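Local coordinates for protein methyltransferase (PDB 2B78) that probably transfers methyl groups from S-adenosylmethionine, perhaps to RNA, at residues Y50-N55 with Y124-Y129; I176-I181 with I195-R200; M336-F341 with Y377-T382. All coordinates share one frame; numbering follows the deposited sequence.

The three contacts follow one another along the chain without interleaving. Interaction 1 joins strand 45-54 of the PUA-like sheet to helix 126-130, which follows strand 118-123 of a second five-stranded sheet, so it ties the PUA-like part to the next region. Interactions 2 and 3 both lie within the methyltransferase region: residues 176-181 hold the end of strand 174-178 and the turn into strand 181-185 and meet the start of helix 200-210, while residues 336-341 begin a helix packed on strand 379-384 of the seven-stranded sheet. Their centres are about 21 Å apart, yet their segments touch, with a probable Asp-198 OD2 to Tyr-377 OH hydrogen bond; interaction 1 lies 29 and 26 Å from them, centre to centre.

Interaction 1. Residues Y50-N55 with Y124-Y129; sequences YLSKQN and YNSFVY
The side-chain amide of Asn-125 reaches strand 45-54 between Tyr-50 and Gln-54 and spends both ND2 hydrogens there. One goes to Tyr-50 OH (ND2 to OH 2.9 Å), which lies close to the amide plane; the other goes to Gln-54 OE1 (ND2 to OE1 3.0 Å, N-H...O 162°), almost exactly in that plane. The other end of the same amide caps the helix: Asn-125 OD1 accepts from Val-128 N at 2.9 Å in a nearly straight bond. With CG between its own backbone N and carbonyl carbon (chi1 63°), Asn-125 can serve the helix end and the strand at once. Ser-52 adds a second tie, its OG accepting from Phe-127 N at 3.3 Å, and this hydroxyl also bonds Asn-33 OD1. Water 1 donates to Lys-53 O and accepts from Ser-126 N, bridging strand to helix start. The polar ends have further partners: Tyr-50 OH is hydrogen-bonded to Gly-108 O, Gln-54 OE1 takes Trp-60 NE1, and Gln-54 NE2 bonds Gln-102 OE1. Beside this network, Phe-127 CD2 sits over one face of the Tyr-50 ring, near its rim, in an offset stack with centroids 4.8 Å apart and planes at 28°. Val-128 CG1 packs by the phenol end, 3.8 Å from Tyr-50 CZ, and Tyr-124 CB lies 3.6 Å from the Gln-54 amide carbon CD. Every ND2 hydrogen of the buried Asn-125 is thus matched to an acceptor while its oxygen holds a helix N-H, and these paired bonds fix the rotation of the amide. The chemistry implies a join held largely by directional hydrogen bonds, with the aromatic stack packed beside them.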
loop_
_atom_site.group_PDB
_atom_site.type_symbol
_atom_site.label_atom_id
_atom_site.label_comp_id
_atom_site.label_asym_id
_atom_site.label_seq_id
_atom_site.Cartn_x
_atom_site.Cartn_y
_atom_site.Cartn_z
ATOM N N TYR A 50 7.861 15.647 15.824
ATOM C CA TYR A 50 9.063 15.860 15.036
ATOM C C TYR A 50 8.659 16.428 13.685
ATOM O O TYR A 50 7.593 16.108 13.151
ATOM C CB TYR A 50 9.891 14.564 14.889
ATOM C CG TYR A 50 9.447 13.552 13.844
ATOM C CD1 TYR A 50 9.601 13.802 12.480
ATOM C CD2 TYR A 50 8.924 12.315 14.227
ATOM C CE1 TYR A 50 9.248 12.844 11.521
ATOM C CE2 TYR A 50 8.571 11.345 13.275
ATOM C CZ TYR A 50 8.737 11.616 11.928
ATOM O OH TYR A 50 8.411 10.665 10.986
ATOM N N LEU A 51 9.505 17.300 13.151
ATOM C CA LEU A 51 9.242 17.922 11.868
ATOM C C LEU A 51 10.128 17.339 10.783
ATOM O O LEU A 51 11.308 17.089 11.001
ATOM C CB LEU A 51 9.483 19.434 11.944
ATOM C CG LEU A 51 8.669 20.242 12.954
ATOM C CD1 LEU A 51 9.060 21.711 12.856
ATOM C CD2 LEU A 51 7.183 20.064 12.678
ATOM N N SER A 52 9.537 17.124 9.616
ATOM C CA SER A 52 10.249 16.616 8.457
ATOM C C SER A 52 9.230 16.572 7.340
ATOM O O SER A 52 8.086 16.166 7.548
ATOM C CB SER A 52 10.818 15.218 8.720
ATOM O OG SER A 52 11.685 14.828 7.662
ATOM N N LYS A 53 9.633 17.005 6.155
ATOM C CA LYS A 53 8.719 17.018 5.030
ATOM C C LYS A 53 8.404 15.618 4.531
ATOM O O LYS A 53 9.304 14.804 4.300
ATOM C CB LYS A 53 9.295 17.878 3.901
ATOM C CG LYS A 53 8.978 19.363 4.073
ATOM C CD LYS A 53 9.734 20.241 3.081
ATOM C CE LYS A 53 11.133 20.582 3.587
ATOM N NZ LYS A 53 11.840 21.535 2.676
ATOM N N GLN A 54 7.114 15.345 4.376
ATOM C CA GLN A 54 6.644 14.049 3.905
ATOM C C GLN A 54 5.361 14.260 3.113
ATOM O O GLN A 54 4.268 14.249 3.676
ATOM C CB GLN A 54 6.375 13.116 5.092
ATOM C CG GLN A 54 6.043 11.684 4.687
ATOM C CD GLN A 54 5.886 10.772 5.881
ATOM O OE1 GLN A 54 6.607 10.911 6.869
ATOM N NE2 GLN A 54 4.952 9.823 5.797
ATOM N N ASN A 55 5.506 14.455 1.806
ATOM C CA ASN A 55 4.365 14.690 0.925
ATOM C C ASN A 55 3.613 15.939 1.382
ATOM O O ASN A 55 4.168 17.032 1.359
ATOM C CB ASN A 55 3.437 13.474 0.917
ATOM C CG ASN A 55 4.122 12.226 0.389
ATOM O OD1 ASN A 55 4.643 12.213 -0.732
ATOM N ND2 ASN A 55 4.124 11.166 1.193
ATOM N N TYR A 124 10.252 7.212 5.190
ATOM C CA TYR A 124 9.487 8.195 4.427
ATOM C C TYR A 124 9.934 9.650 4.542
ATOM O O TYR A 124 9.397 10.518 3.850
ATOM C CB TYR A 124 7.998 8.091 4.786
ATOM C CG TYR A 124 7.360 6.806 4.323
ATOM C CD1 TYR A 124 7.753 5.582 4.859
ATOM C CD2 TYR A 124 6.369 6.808 3.340
ATOM C CE1 TYR A 124 7.178 4.389 4.431
ATOM C CE2 TYR A 124 5.783 5.613 2.903
ATOM C CZ TYR A 124 6.197 4.411 3.457
ATOM O OH TYR A 124 5.633 3.227 3.044
ATOM N N ASN A 125 10.900 9.930 5.411
ATOM C CA ASN A 125 11.388 11.295 5.545
ATOM C C ASN A 125 12.831 11.318 6.050
ATOM O O ASN A 125 13.311 10.343 6.632
ATOM C CB ASN A 125 10.457 12.118 6.452
ATOM C CG ASN A 125 10.399 11.603 7.876
ATOM O OD1 ASN A 125 11.375 11.692 8.622
ATOM N ND2 ASN A 125 9.238 11.069 8.269
ATOM N N SER A 126 13.528 12.425 5.814
ATOM C CA SER A 126 14.926 12.525 6.222
ATOM C C SER A 126 15.163 12.440 7.724
ATOM O O SER A 126 16.219 11.965 8.164
ATOM C CB SER A 126 15.545 13.816 5.683
ATOM O OG SER A 126 14.834 14.955 6.125
ATOM N N PHE A 127 14.208 12.898 8.524
ATOM C CA PHE A 127 14.404 12.836 9.966
ATOM C C PHE A 127 14.527 11.414 10.504
ATOM O O PHE A 127 15.495 11.094 11.206
ATOM C CB PHE A 127 13.287 13.543 10.716
ATOM C CG PHE A 127 13.488 13.546 12.204
ATOM C CD1 PHE A 127 14.481 14.334 12.781
ATOM C CD2 PHE A 127 12.726 12.722 13.023
ATOM C CE1 PHE A 127 14.715 14.301 14.155
ATOM C CE2 PHE A 127 12.948 12.678 14.395
ATOM C CZ PHE A 127 13.948 13.471 14.963
ATOM N N VAL A 128 13.555 10.557 10.209
ATOM C CA VAL A 128 13.642 9.189 10.708
ATOM C C VAL A 128 14.875 8.516 10.132
ATOM O O VAL A 128 15.501 7.679 10.782
ATOM C CB VAL A 128 12.401 8.348 10.359
ATOM C CG1 VAL A 128 11.182 8.900 11.078
ATOM C CG2 VAL A 128 12.185 8.334 8.860
ATOM N N TYR A 129 15.233 8.891 8.912
ATOM C CA TYR A 129 16.400 8.303 8.282
ATOM C C TYR A 129 17.650 8.657 9.082
ATOM O O TYR A 129 18.507 7.810 9.301
ATOM C CB TYR A 129 16.532 8.808 6.840
ATOM C CG TYR A 129 17.641 8.132 6.075
ATOM C CD1 TYR A 129 17.587 6.764 5.807
ATOM C CD2 TYR A 129 18.773 8.841 5.667
ATOM C CE1 TYR A 129 18.634 6.111 5.160
ATOM C CE2 TYR A 129 19.828 8.196 5.014
ATOM C CZ TYR A 129 19.749 6.833 4.768
ATOM O OH TYR A 129 20.786 6.180 4.148
HETATM O O HOH W 1 12.081 14.592 4.229
#

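Interaction 2. Residues I176-I181 with I195-R200; sequences ILENGI and IFLDQR
Both long side chains leave their backbones with CG opposite the backbone N, Glu-178 at chi1 -169° and Arg-200 at chi1 175°. The glutamate then runs out extended, whereas the arginine bends at chi3, and the two cross with the carboxylate lying against the arginine's aliphatic part instead of its guanidinium. Glu-178 OE2 is 3.4 Å from Arg-200 CB, and Glu-178 CG rests 3.6 Å from Arg-200 CD. The carboxylate and guanidinium planes are 74° apart, and their nearest charged atoms, Glu-178 OE2 and Arg-200 NH1, remain 4.8 Å apart. Water 2 spans that gap, donating to Glu-178 OE2 at 2.7 Å and accepting from Arg-200 NH1 at 2.8 Å, in the plane of the guanidinium at its edge. Each charge has a direct partner elsewhere: Glu-178 OE1 forms a salt bridge with Arg-203 NE, and Arg-200 NH2 one with Asp-365 OD1. Opposite charges arranged this way probably favour the ionised forms of both residues. On the apolar side, Leu-197 CD2 approaches Glu-178 OE2 to 3.9 Å and Ile-195 CD1 lies slightly farther from the same oxygen, so hydrocarbon flanks the carboxylate. Asn-179, next along the turn, lays its side chain beside Arg-200 CG. The backbone of 178-181 is a type I' beta turn, closed by Ile-181 N bonding Glu-178 O, with Asn-179 and Gly-180 both at positive phi. The arrangement is that of a tight two-residue beta hairpin, strands 174-178 and 181-185, whose turn packs on the N-terminal end of helix 200-210, within the methyltransferase region of the chain.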
loop_
_atom_site.group_PDB
_atom_site.type_symbol
_atom_site.label_atom_id
_atom_site.label_comp_id
_atom_site.label_asym_id
_atom_site.label_seq_id
_atom_site.Cartn_x
_atom_site.Cartn_y
_atom_site.Cartn_z
ATOM N N ILE A 176 7.344 -16.256 -1.152
ATOM C CA ILE A 176 6.717 -16.109 0.154
ATOM C C ILE A 176 5.332 -16.698 -0.059
ATOM O O ILE A 176 4.962 -17.021 -1.200
ATOM C CB ILE A 176 6.641 -14.624 0.641
ATOM C CG1 ILE A 176 5.919 -13.738 -0.375
ATOM C CG2 ILE A 176 8.061 -14.094 0.912
ATOM C CD1 ILE A 176 4.406 -13.735 -0.227
ATOM N N LEU A 177 4.581 -16.882 1.024
ATOM C CA LEU A 177 3.250 -17.442 0.919
ATOM C C LEU A 177 2.261 -16.396 1.401
ATOM O O LEU A 177 2.545 -15.660 2.352
ATOM C CB LEU A 177 3.138 -18.692 1.798
ATOM C CG LEU A 177 2.172 -19.809 1.396
ATOM C CD1 LEU A 177 2.742 -20.558 0.198
ATOM C CD2 LEU A 177 1.980 -20.773 2.566
ATOM N N GLU A 178 1.113 -16.318 0.729
ATOM C CA GLU A 178 0.049 -15.388 1.114
ATOM C C GLU A 178 -1.269 -16.074 0.801
ATOM O O GLU A 178 -1.523 -16.440 -0.349
ATOM C CB GLU A 178 0.128 -14.076 0.330
ATOM C CG GLU A 178 -0.785 -12.975 0.889
ATOM C CD GLU A 178 -0.972 -11.815 -0.076
ATOM O OE1 GLU A 178 -1.693 -11.989 -1.084
ATOM O OE2 GLU A 178 -0.402 -10.731 0.171
ATOM N N ASN A 179 -2.106 -16.241 1.825
ATOM C CA ASN A 179 -3.388 -16.913 1.666
ATOM C C ASN A 179 -3.135 -18.341 1.206
ATOM O O ASN A 179 -3.972 -18.952 0.546
ATOM C CB ASN A 179 -4.246 -16.186 0.632
ATOM C CG ASN A 179 -4.649 -14.799 1.078
ATOM O OD1 ASN A 179 -4.622 -13.851 0.288
ATOM N ND2 ASN A 179 -5.043 -14.669 2.339
ATOM N N GLY A 180 -1.960 -18.867 1.527
ATOM C CA GLY A 180 -1.661 -20.231 1.133
ATOM C C GLY A 180 -1.134 -20.471 -0.267
ATOM O O GLY A 180 -0.986 -21.624 -0.664
ATOM N N ILE A 181 -0.877 -19.418 -1.034
ATOM C CA ILE A 181 -0.320 -19.603 -2.375
ATOM C C ILE A 181 0.999 -18.832 -2.460
ATOM O O ILE A 181 1.259 -17.920 -1.655
ATOM C CB ILE A 181 -1.306 -19.180 -3.499
ATOM C CG1 ILE A 181 -1.455 -17.669 -3.559
ATOM C CG2 ILE A 181 -2.679 -19.838 -3.259
ATOM C CD1 ILE A 181 -2.104 -17.199 -4.860
ATOM N N ILE A 195 5.222 -7.230 -5.148
ATOM C CA ILE A 195 3.858 -7.409 -4.686
ATOM C C ILE A 195 3.474 -6.299 -3.714
ATOM O O ILE A 195 4.339 -5.691 -3.062
ATOM C CB ILE A 195 3.671 -8.794 -4.002
ATOM C CG1 ILE A 195 2.178 -9.056 -3.754
ATOM C CG2 ILE A 195 4.395 -8.828 -2.658
ATOM C CD1 ILE A 195 1.860 -10.499 -3.357
ATOM N N PHE A 196 2.181 -5.998 -3.650
ATOM C CA PHE A 196 1.694 -4.999 -2.708
ATOM C C PHE A 196 0.887 -5.787 -1.701
ATOM O O PHE A 196 -0.219 -6.249 -1.985
ATOM C CB PHE A 196 0.843 -3.944 -3.416
ATOM C CG PHE A 196 1.665 -2.876 -4.088
ATOM C CD1 PHE A 196 2.160 -1.799 -3.353
ATOM C CD2 PHE A 196 2.014 -2.992 -5.426
ATOM C CE1 PHE A 196 2.998 -0.853 -3.942
ATOM C CE2 PHE A 196 2.854 -2.053 -6.028
ATOM C CZ PHE A 196 3.347 -0.981 -5.280
ATOM N N LEU A 197 1.469 -5.960 -0.522
ATOM C CA LEU A 197 0.848 -6.740 0.532
ATOM C C LEU A 197 -0.501 -6.225 0.993
ATOM O O LEU A 197 -1.330 -7.008 1.459
ATOM C CB LEU A 197 1.802 -6.847 1.735
ATOM C CG LEU A 197 3.160 -7.526 1.473
ATOM C CD1 LEU A 197 3.984 -7.524 2.752
ATOM C CD2 LEU A 197 2.955 -8.954 0.994
ATOM N N ASP A 198 -0.735 -4.921 0.873
ATOM C CA ASP A 198 -2.015 -4.379 1.317
ATOM C C ASP A 198 -3.224 -4.900 0.541
ATOM O O ASP A 198 -4.352 -4.775 1.001
ATOM C CB ASP A 198 -2.000 -2.838 1.311
ATOM C CG ASP A 198 -1.532 -2.249 -0.010
ATOM O OD1 ASP A 198 -1.954 -2.732 -1.074
ATOM O OD2 ASP A 198 -0.740 -1.279 0.029
ATOM N N GLN A 199 -3.006 -5.502 -0.622
ATOM C CA GLN A 199 -4.132 -6.033 -1.401
ATOM C C GLN A 199 -4.401 -7.520 -1.149
ATOM O O GLN A 199 -5.115 -8.184 -1.923
ATOM C CB GLN A 199 -3.878 -5.791 -2.890
ATOM C CG GLN A 199 -3.608 -4.327 -3.181
ATOM C CD GLN A 199 -3.319 -4.043 -4.634
ATOM O OE1 GLN A 199 -2.385 -4.603 -5.218
ATOM N NE2 GLN A 199 -4.115 -3.153 -5.234
ATOM N N ARG A 200 -3.849 -8.028 -0.052
ATOM C CA ARG A 200 -3.990 -9.441 0.308
ATOM C C ARG A 200 -5.415 -9.959 0.377
ATOM O O ARG A 200 -5.696 -11.073 -0.048
ATOM C CB ARG A 200 -3.324 -9.712 1.657
ATOM C CG ARG A 200 -3.534 -11.141 2.165
ATOM C CD ARG A 200 -2.729 -11.407 3.431
ATOM N NE ARG A 200 -3.219 -10.613 4.548
ATOM C CZ ARG A 200 -2.657 -9.497 5.008
ATOM N NH1 ARG A 200 -1.557 -9.010 4.457
ATOM N NH2 ARG A 200 -3.216 -8.864 6.026
HETATM O O HOH W 2 0.286 -10.236 2.771
#

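Interaction 3. Residues M336-F341 with Y377-T382; sequences MTVSQF and YLKVFT
Phe-341 and Phe-381 point in opposing directions, ring planes 30° apart and centroids 5.8 Å apart, offset so far that little of one ring lies over the other. The touch is made at the rim: Phe-341 CD2 comes to the edge of the Phe-381 ring, 3.6 Å from Phe-381 CD2. Val-338 spans Phe-381 and Lys-379 with its two methyls, meeting Phe-381 CZ with CG1 at 3.9 Å, roughly at right angles, and Lys-379 CD with CG2 at 3.8 Å. Lys-379 runs obliquely along Val-338, then bends at chi3 (-85°) and chi4 (-67°), which brings its ammonium back to the loop before the helix. There NZ makes a weak hydrogen bond to Met-336 O at 2.9 Å and a hydrogen bond to Tyr-377 O at 2.7 Å, standing above that carbonyl's plane; Ala-333 O is a further weak partner. Three backbone carbonyls thus take up this buried ammonium. Thr-337 and Gln-340 form a capping box, Gln-340 N bonding Thr-337 OG1 and Thr-337 N bonding Gln-340 OE1. Tyr-310 meets Phe-341, and Tyr-356 Phe-381, edge-to-face. Helix 338-349 here packs on strand 379-384, antiparallel to neighbours 325-331 and 355-360 in the 3-2-1-4-5-7-6 sheet characteristic of Rossmann-like methyltransferases.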
loop_
_atom_site.group_PDB
_atom_site.type_symbol
_atom_site.label_atom_id
_atom_site.label_comp_id
_atom_site.label_asym_id
_atom_site.label_seq_id
_atom_site.Cartn_x
_atom_site.Cartn_y
_atom_site.Cartn_z
ATOM N N MET A 336 -6.696 10.820 -2.458
ATOM C CA MET A 336 -8.106 10.706 -2.838
ATOM C C MET A 336 -8.964 10.097 -1.731
ATOM O O MET A 336 -8.610 9.067 -1.153
ATOM C CB MET A 336 -8.274 9.851 -4.098
ATOM C CG MET A 336 -8.340 10.632 -5.403
ATOM S SD MET A 336 -9.426 9.799 -6.585
ATOM C CE MET A 336 -10.699 11.031 -6.806
ATOM N N THR A 337 -10.097 10.728 -1.434
ATOM C CA THR A 337 -10.986 10.193 -0.414
ATOM C C THR A 337 -11.843 9.111 -1.065
ATOM O O THR A 337 -11.872 8.972 -2.295
ATOM C CB THR A 337 -11.936 11.272 0.163
ATOM O OG1 THR A 337 -12.816 11.738 -0.870
ATOM C CG2 THR A 337 -11.143 12.448 0.715
ATOM N N VAL A 338 -12.540 8.346 -0.232
ATOM C CA VAL A 338 -13.416 7.294 -0.721
ATOM C C VAL A 338 -14.501 7.917 -1.597
ATOM O O VAL A 338 -14.833 7.378 -2.648
ATOM C CB VAL A 338 -14.087 6.538 0.448
ATOM C CG1 VAL A 338 -15.279 5.732 -0.057
ATOM C CG2 VAL A 338 -13.075 5.625 1.120
ATOM N N SER A 339 -15.050 9.052 -1.161
ATOM C CA SER A 339 -16.106 9.714 -1.921
ATOM C C SER A 339 -15.587 10.299 -3.234
ATOM O O SER A 339 -16.276 10.241 -4.254
ATOM C CB SER A 339 -16.787 10.804 -1.075
ATOM O OG SER A 339 -15.866 11.780 -0.627
ATOM N N GLN A 340 -14.384 10.864 -3.213
ATOM C CA GLN A 340 -13.784 11.423 -4.428
ATOM C C GLN A 340 -13.571 10.319 -5.451
ATOM O O GLN A 340 -13.754 10.520 -6.658
ATOM C CB GLN A 340 -12.428 12.040 -4.129
ATOM C CG GLN A 340 -12.461 13.482 -3.685
ATOM C CD GLN A 340 -11.064 14.021 -3.470
ATOM O OE1 GLN A 340 -10.315 13.522 -2.620
ATOM N NE2 GLN A 340 -10.695 15.040 -4.245
ATOM N N PHE A 341 -13.161 9.154 -4.957
ATOM C CA PHE A 341 -12.907 7.999 -5.804
ATOM C C PHE A 341 -14.218 7.523 -6.396
ATOM O O PHE A 341 -14.327 7.305 -7.604
ATOM C CB PHE A 341 -12.249 6.882 -4.980
ATOM C CG PHE A 341 -11.808 5.689 -5.798
ATOM C CD1 PHE A 341 -11.227 5.861 -7.048
ATOM C CD2 PHE A 341 -11.962 4.395 -5.302
ATOM C CE1 PHE A 341 -10.807 4.761 -7.798
ATOM C CE2 PHE A 341 -11.545 3.288 -6.040
ATOM C CZ PHE A 341 -10.965 3.473 -7.296
ATOM N N TYR A 377 -5.488 4.607 2.982
ATOM C CA TYR A 377 -5.321 4.930 1.572
ATOM C C TYR A 377 -5.825 3.957 0.510
ATOM O O TYR A 377 -6.141 4.372 -0.606
ATOM C CB TYR A 377 -3.848 5.249 1.303
ATOM C CG TYR A 377 -2.894 4.100 1.559
ATOM C CD1 TYR A 377 -2.715 3.098 0.610
ATOM C CD2 TYR A 377 -2.151 4.027 2.744
ATOM C CE1 TYR A 377 -1.825 2.059 0.822
ATOM C CE2 TYR A 377 -1.251 2.977 2.966
ATOM C CZ TYR A 377 -1.096 2.003 1.997
ATOM O OH TYR A 377 -0.202 0.969 2.184
ATOM N N LEU A 378 -5.898 2.674 0.835
ATOM C CA LEU A 378 -6.364 1.706 -0.145
ATOM C C LEU A 378 -7.880 1.764 -0.252
ATOM O O LEU A 378 -8.584 1.814 0.753
ATOM C CB LEU A 378 -5.919 0.295 0.251
ATOM C CG LEU A 378 -6.312 -0.885 -0.641
ATOM C CD1 LEU A 378 -5.698 -0.724 -2.029
ATOM C CD2 LEU A 378 -5.819 -2.171 -0.014
ATOM N N LYS A 379 -8.374 1.782 -1.485
ATOM C CA LYS A 379 -9.810 1.807 -1.738
ATOM C C LYS A 379 -10.065 0.871 -2.904
ATOM O O LYS A 379 -9.532 1.074 -3.995
ATOM C CB LYS A 379 -10.264 3.223 -2.093
ATOM C CG LYS A 379 -10.179 4.203 -0.939
ATOM C CD LYS A 379 -10.300 5.631 -1.407
ATOM C CE LYS A 379 -8.951 6.171 -1.844
ATOM N NZ LYS A 379 -8.036 6.300 -0.677
ATOM N N VAL A 380 -10.854 -0.172 -2.675
ATOM C CA VAL A 380 -11.154 -1.116 -3.742
ATOM C C VAL A 380 -12.651 -1.334 -3.797
ATOM O O VAL A 380 -13.257 -1.815 -2.831
ATOM C CB VAL A 380 -10.442 -2.473 -3.525
ATOM C CG1 VAL A 380 -10.651 -3.374 -4.735
ATOM C CG2 VAL A 380 -8.948 -2.240 -3.293
ATOM N N PHE A 381 -13.243 -0.959 -4.927
ATOM C CA PHE A 381 -14.676 -1.100 -5.139
ATOM C C PHE A 381 -14.978 -2.242 -6.090
ATOM O O PHE A 381 -14.387 -2.331 -7.166
ATOM C CB PHE A 381 -15.251 0.184 -5.737
ATOM C CG PHE A 381 -15.580 1.240 -4.724
ATOM C CD1 PHE A 381 -16.577 1.024 -3.779
ATOM C CD2 PHE A 381 -14.919 2.464 -4.741
ATOM C CE1 PHE A 381 -16.920 2.021 -2.861
ATOM C CE2 PHE A 381 -15.251 3.472 -3.830
ATOM C CZ PHE A 381 -16.259 3.246 -2.885
ATOM N N THR A 382 -15.887 -3.123 -5.686
ATOM C CA THR A 382 -16.300 -4.233 -6.533
ATOM C C THR A 382 -17.685 -3.813 -7.014
ATOM O O THR A 382 -18.598 -3.637 -6.206
ATOM C CB THR A 382 -16.378 -5.557 -5.739
ATOM O OG1 THR A 382 -15.065 -5.920 -5.286
ATOM C CG2 THR A 382 -16.921 -6.675 -6.621
#